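Local coordinates for putative heme binding protein (Tannerella forsythia, PDB 6EU8) that probably binds heme as a member of the HmuY-like family of bacterial heme-binding proteins, at residues K15-Y27 / G33-H45. Residues are numbered along the deposited sequence; the frame is centred on the assembly and turned at random.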
loop_
_atom_site.group_PDB
_atom_site.type_symbol
_atom_site.label_atom_id
_atom_site.label_comp_id
_atom_site.label_asym_id
_atom_site.label_seq_id
_atom_site.Cartn_x
_atom_site.Cartn_y
_atom_site.Cartn_z
ATOM N N LYS A 15 13.220 2.203 -2.338
ATOM C CA LYS A 15 12.770 2.443 -0.968
ATOM C C LYS A 15 12.504 1.148 -0.231
ATOM O O LYS A 15 12.102 0.168 -0.849
ATOM C CB LYS A 15 11.446 3.204 -0.956
ATOM C CG LYS A 15 11.551 4.697 -1.115
ATOM C CD LYS A 15 12.168 5.306 0.123
ATOM C CE LYS A 15 11.625 6.684 0.384
ATOM N NZ LYS A 15 12.514 7.300 1.402
ATOM N N THR A 16 12.687 1.187 1.082
ATOM C CA THR A 16 12.316 0.081 1.969
ATOM C C THR A 16 11.420 0.639 3.073
ATOM O O THR A 16 11.817 1.559 3.794
ATOM C CB THR A 16 13.554 -0.615 2.557
ATOM O OG1 THR A 16 14.307 -1.192 1.476
ATOM C CG2 THR A 16 13.140 -1.707 3.539
ATOM N N ILE A 17 10.197 0.104 3.171
ATOM C CA ILE A 17 9.173 0.579 4.116
ATOM C C ILE A 17 8.860 -0.489 5.182
ATOM O O ILE A 17 8.512 -1.629 4.861
ATOM C CB ILE A 17 7.847 0.967 3.387
ATOM C CG1 ILE A 17 8.086 1.994 2.270
ATOM C CG2 ILE A 17 6.775 1.419 4.383
ATOM C CD1 ILE A 17 8.614 3.338 2.734
ATOM N N ASP A 18 8.942 -0.099 6.451
ATOM C CA ASP A 18 8.529 -0.969 7.554
ATOM C C ASP A 18 7.022 -0.880 7.750
ATOM O O ASP A 18 6.532 0.003 8.463
ATOM C CB ASP A 18 9.276 -0.604 8.836
ATOM C CG ASP A 18 8.893 -1.467 10.019
ATOM O OD1 ASP A 18 7.977 -2.312 9.930
ATOM O OD2 ASP A 18 9.513 -1.259 11.093
ATOM N N ALA A 19 6.300 -1.803 7.106
ATOM C CA ALA A 19 4.827 -1.905 7.220
ATOM C C ALA A 19 4.424 -3.127 8.051
ATOM O O ALA A 19 3.365 -3.701 7.850
ATOM C CB ALA A 19 4.210 -1.947 5.819
ATOM N N THR A 20 5.248 -3.491 9.044
ATOM C CA THR A 20 4.975 -4.680 9.855
ATOM C C THR A 20 3.773 -4.561 10.801
ATOM O O THR A 20 3.165 -5.569 11.143
ATOM C CB THR A 20 6.222 -5.075 10.709
ATOM O OG1 THR A 20 6.611 -3.991 11.556
ATOM C CG2 THR A 20 7.352 -5.515 9.804
ATOM N N LYS A 21 3.423 -3.350 11.237
ATOM C CA LYS A 21 2.354 -3.169 12.238
ATOM C C LYS A 21 0.957 -3.148 11.616
ATOM O O LYS A 21 0.704 -2.361 10.676
ATOM C CB LYS A 21 2.577 -1.892 13.041
ATOM C CG LYS A 21 3.877 -1.939 13.849
ATOM C CD LYS A 21 3.978 -0.925 14.968
ATOM C CE LYS A 21 5.103 -1.344 15.919
ATOM N NZ LYS A 21 5.428 -0.350 16.981
ATOM N N TYR A 22 0.039 -3.956 12.145
ATOM C CA TYR A 22 -1.372 -3.948 11.697
ATOM C C TYR A 22 -2.107 -2.590 11.949
ATOM O O TYR A 22 -3.067 -2.254 11.224
ATOM C CB TYR A 22 -2.136 -5.143 12.298
ATOM C CG TYR A 22 -1.722 -6.496 11.726
ATOM C CD1 TYR A 22 -2.310 -7.027 10.602
ATOM C CD2 TYR A 22 -0.732 -7.256 12.364
ATOM C CE1 TYR A 22 -1.926 -8.249 10.067
ATOM C CE2 TYR A 22 -0.347 -8.478 11.850
ATOM C CZ TYR A 22 -0.936 -8.980 10.716
ATOM O OH TYR A 22 -0.541 -10.207 10.187
ATOM N N GLU A 23 -1.664 -1.832 12.939
ATOM C CA GLU A 23 -2.307 -0.560 13.308
ATOM C C GLU A 23 -2.028 0.600 12.367
ATOM O O GLU A 23 -2.749 1.600 12.456
ATOM C CB GLU A 23 -1.901 -0.111 14.733
ATOM C CG GLU A 23 -2.227 -1.128 15.833
ATOM C CD GLU A 23 -1.090 -2.090 16.158
ATOM O OE1 GLU A 23 -0.190 -2.364 15.309
ATOM O OE2 GLU A 23 -1.118 -2.611 17.296
ATOM N N MET A 24 -0.976 0.508 11.518
ATOM C CA MET A 24 -0.385 1.668 10.883
ATOM C C MET A 24 -0.491 1.705 9.354
ATOM O O MET A 24 -0.563 0.659 8.696
ATOM C CB MET A 24 1.112 1.757 11.217
ATOM C CG MET A 24 1.523 1.747 12.678
ATOM S SD MET A 24 0.906 3.226 13.504
ATOM C CE MET A 24 1.175 2.838 15.239
ATOM N N TRP A 25 -0.487 2.928 8.821
ATOM C CA TRP A 25 -0.182 3.198 7.419
ATOM C C TRP A 25 1.116 4.008 7.323
ATOM O O TRP A 25 1.321 4.910 8.123
ATOM C CB TRP A 25 -1.291 4.015 6.780
ATOM C CG TRP A 25 -2.593 3.308 6.523
ATOM C CD1 TRP A 25 -3.676 3.294 7.323
ATOM C CD2 TRP A 25 -2.961 2.591 5.339
ATOM N NE1 TRP A 25 -4.698 2.567 6.748
ATOM C CE2 TRP A 25 -4.273 2.132 5.523
ATOM C CE3 TRP A 25 -2.290 2.261 4.155
ATOM C CZ2 TRP A 25 -4.946 1.418 4.540
ATOM C CZ3 TRP A 25 -2.947 1.522 3.215
ATOM C CH2 TRP A 25 -4.258 1.110 3.407
ATOM N N THR A 26 1.941 3.749 6.304
ATOM C CA THR A 26 3.091 4.601 5.970
ATOM C C THR A 26 2.822 5.301 4.640
ATOM O O THR A 26 2.646 4.631 3.604
ATOM C CB THR A 26 4.408 3.794 5.954
ATOM O OG1 THR A 26 4.608 3.239 7.261
ATOM C CG2 THR A 26 5.607 4.683 5.641
ATOM N N TYR A 27 2.771 6.643 4.670
ATOM C CA TYR A 27 2.490 7.500 3.505
ATOM C C TYR A 27 3.818 7.897 2.840
ATOM O O TYR A 27 4.742 8.308 3.539
ATOM C CB TYR A 27 1.665 8.744 3.958
ATOM C CG TYR A 27 0.357 8.364 4.649
ATOM C CD1 TYR A 27 0.297 8.120 6.034
ATOM C CD2 TYR A 27 -0.808 8.189 3.922
ATOM C CE1 TYR A 27 -0.898 7.737 6.648
ATOM C CE2 TYR A 27 -2.009 7.784 4.532
ATOM C CZ TYR A 27 -2.042 7.567 5.901
ATOM O OH TYR A 27 -3.230 7.167 6.530
ATOM N N GLY A 33 10.981 11.528 -1.624
ATOM C CA GLY A 33 11.427 10.443 -0.758
ATOM C C GLY A 33 10.982 10.482 0.704
ATOM O O GLY A 33 11.313 9.571 1.465
ATOM N N GLN A 34 10.273 11.532 1.116
ATOM C CA GLN A 34 9.807 11.665 2.493
ATOM C C GLN A 34 8.721 10.617 2.777
ATOM O O GLN A 34 7.964 10.263 1.860
ATOM C CB GLN A 34 9.141 13.020 2.714
ATOM C CG GLN A 34 9.998 14.272 2.549
ATOM C CD GLN A 34 9.120 15.512 2.348
ATOM O OE1 GLN A 34 8.379 15.623 1.356
ATOM N NE2 GLN A 34 9.162 16.433 3.307
ATOM N N THR A 35 8.675 10.168 4.035
ATOM C CA THR A 35 7.618 9.266 4.539
ATOM C C THR A 35 7.110 9.711 5.906
ATOM O O THR A 35 7.816 10.433 6.625
ATOM C CB THR A 35 8.084 7.811 4.658
ATOM O OG1 THR A 35 9.074 7.700 5.689
ATOM C CG2 THR A 35 8.621 7.286 3.355
ATOM N N GLU A 36 5.882 9.292 6.244
ATOM C CA GLU A 36 5.227 9.538 7.548
ATOM C C GLU A 36 4.375 8.330 7.907
ATOM O O GLU A 36 3.653 7.811 7.045
ATOM C CB GLU A 36 4.312 10.771 7.499
ATOM C CG GLU A 36 4.858 12.031 8.154
ATOM C CD GLU A 36 3.923 13.226 7.983
ATOM O OE1 GLU A 36 2.728 13.168 8.359
ATOM O OE2 GLU A 36 4.378 14.252 7.445
ATOM N N THR A 37 4.466 7.893 9.162
ATOM C CA THR A 37 3.709 6.751 9.640
ATOM C C THR A 37 2.646 7.230 10.654
ATOM O O THR A 37 2.980 7.936 11.620
ATOM C CB THR A 37 4.629 5.671 10.245
ATOM O OG1 THR A 37 5.575 5.224 9.251
ATOM C CG2 THR A 37 3.848 4.475 10.763
ATOM N N HIS A 38 1.375 6.855 10.453
ATOM C CA HIS A 38 0.289 7.221 11.381
ATOM C C HIS A 38 -0.664 6.050 11.586
ATOM O O HIS A 38 -0.903 5.264 10.662
ATOM C CB HIS A 38 -0.565 8.357 10.841
ATOM C CG HIS A 38 0.181 9.635 10.617
ATOM N ND1 HIS A 38 0.355 10.572 11.613
ATOM C CD2 HIS A 38 0.816 10.116 9.526
ATOM C CE1 HIS A 38 1.045 11.593 11.133
ATOM N NE2 HIS A 38 1.346 11.340 9.870
ATOM N N ARG A 39 -1.209 5.937 12.790
ATOM C CA ARG A 39 -2.258 4.972 13.108
ATOM C C ARG A 39 -3.486 5.200 12.211
ATOM O O ARG A 39 -3.883 6.347 11.974
ATOM C CB ARG A 39 -2.660 5.109 14.595
ATOM C CG ARG A 39 -3.737 4.154 15.093
ATOM C CD ARG A 39 -4.056 4.428 16.573
ATOM N NE ARG A 39 -5.119 3.606 17.151
ATOM C CZ ARG A 39 -6.419 3.765 16.937
ATOM N NH1 ARG A 39 -6.831 4.718 16.130
ATOM N NH2 ARG A 39 -7.304 2.956 17.518
ATOM N N ASP A 40 -4.044 4.118 11.677
ATOM C CA ASP A 40 -5.284 4.163 10.867
ATOM C C ASP A 40 -6.345 5.046 11.527
ATOM O O ASP A 40 -6.544 4.944 12.745
ATOM C CB ASP A 40 -5.774 2.724 10.597
ATOM C CG ASP A 40 -7.079 2.668 9.825
ATOM O OD1 ASP A 40 -8.135 2.875 10.454
ATOM O OD2 ASP A 40 -7.038 2.409 8.584
ATOM N N PHE A 41 -7.007 5.905 10.722
ATOM C CA PHE A 41 -7.944 6.954 11.201
ATOM C C PHE A 41 -9.429 6.566 11.279
ATOM O O PHE A 41 -10.273 7.398 11.659
ATOM C CB PHE A 41 -7.804 8.256 10.324
ATOM C CG PHE A 41 -6.388 8.805 10.237
ATOM C CD1 PHE A 41 -5.722 9.237 11.372
ATOM C CD2 PHE A 41 -5.717 8.891 9.027
ATOM C CE1 PHE A 41 -4.430 9.756 11.303
ATOM C CE2 PHE A 41 -4.402 9.376 8.955
ATOM C CZ PHE A 41 -3.762 9.795 10.110
ATOM N N SER A 42 -9.782 5.309 10.978
ATOM C CA SER A 42 -11.176 4.895 10.980
ATOM C C SER A 42 -11.670 4.524 12.401
ATOM O O SER A 42 -10.869 4.368 13.319
ATOM C CB SER A 42 -11.371 3.739 9.997
ATOM O OG SER A 42 -10.818 2.534 10.470
ATOM N N GLU A 43 -12.986 4.377 12.555
ATOM C CA GLU A 43 -13.520 3.750 13.758
ATOM C C GLU A 43 -13.190 2.233 13.661
ATOM O O GLU A 43 -13.454 1.609 12.646
ATOM C CB GLU A 43 -15.030 3.977 13.924
ATOM C CG GLU A 43 -15.566 3.351 15.193
ATOM C CD GLU A 43 -17.028 3.665 15.412
ATOM O OE1 GLU A 43 -17.901 2.948 14.858
ATOM O OE2 GLU A 43 -17.270 4.686 16.114
ATOM N N TRP A 44 -12.562 1.682 14.699
ATOM C CA TRP A 44 -12.174 0.251 14.638
ATOM C C TRP A 44 -13.260 -0.607 15.264
ATOM O O TRP A 44 -13.926 -0.187 16.222
ATOM C CB TRP A 44 -10.857 0.020 15.319
ATOM C CG TRP A 44 -9.629 0.614 14.641
ATOM C CD1 TRP A 44 -9.587 1.410 13.517
ATOM C CD2 TRP A 44 -8.287 0.524 15.111
ATOM N NE1 TRP A 44 -8.284 1.771 13.247
ATOM C CE2 TRP A 44 -7.463 1.234 14.202
ATOM C CE3 TRP A 44 -7.691 -0.134 16.195
ATOM C CZ2 TRP A 44 -6.066 1.347 14.374
ATOM C CZ3 TRP A 44 -6.319 -0.022 16.372
ATOM C CH2 TRP A 44 -5.515 0.678 15.453
ATOM N N HIS A 45 -13.442 -1.799 14.700
ATOM C CA HIS A 45 -14.559 -2.663 15.046
ATOM C C HIS A 45 -14.017 -4.029 15.466
ATOM O O HIS A 45 -13.288 -4.689 14.685
ATOM C CB HIS A 45 -15.553 -2.762 13.895
ATOM C CG HIS A 45 -16.274 -1.461 13.624
ATOM N ND1 HIS A 45 -16.794 -1.139 12.401
ATOM C CD2 HIS A 45 -16.586 -0.437 14.455
ATOM C CE1 HIS A 45 -17.364 0.058 12.466
ATOM N NE2 HIS A 45 -17.240 0.509 13.701
HETATM O O HOH W 1 -3.097 6.318 9.135
#
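Asp-40 OD2 accepts the indole NE1 of Trp-25 at 3.0 Å, through its anti lone pair and almost exactly in the ring plane. The two flat groups lie side by side, 28° apart. OD1 closes an Asx turn with Ser-42 N, and also accepts Ser-42 OG and Trp-44 NE1. With CG anti to the backbone N (chi1 177°), the carboxylate sits between the two indoles. Asp-40 N donates to Glu-23 O at 2.9 Å. Strands 24-28 and 35-39 form an antiparallel beta hairpin at one side of a four-stranded sheet. Trp-25 pairs with His-38, and Tyr-27 with Glu-36, by two backbone bonds each. Between them, Thr-26 OG1 and Thr-37 OG1 share a hydrogen bond of 3.0 Å. A water in the plane of the Tyr-27 ring, at its edge, bonds to Tyr-27 OH and donates to His-38 O, which also accepts Trp-25 N. His-38 NE2 gives a nearly straight bond (172°) to Glu-36 OE1. Glu-36 OE1 also accepts the backbone N of Lys-66, and OE2 that of Ile-67. Lys-15 NZ, on strand 11-18, donates to a lone pair of Gly-33 O at 2.6 Å, in the carbonyl plane.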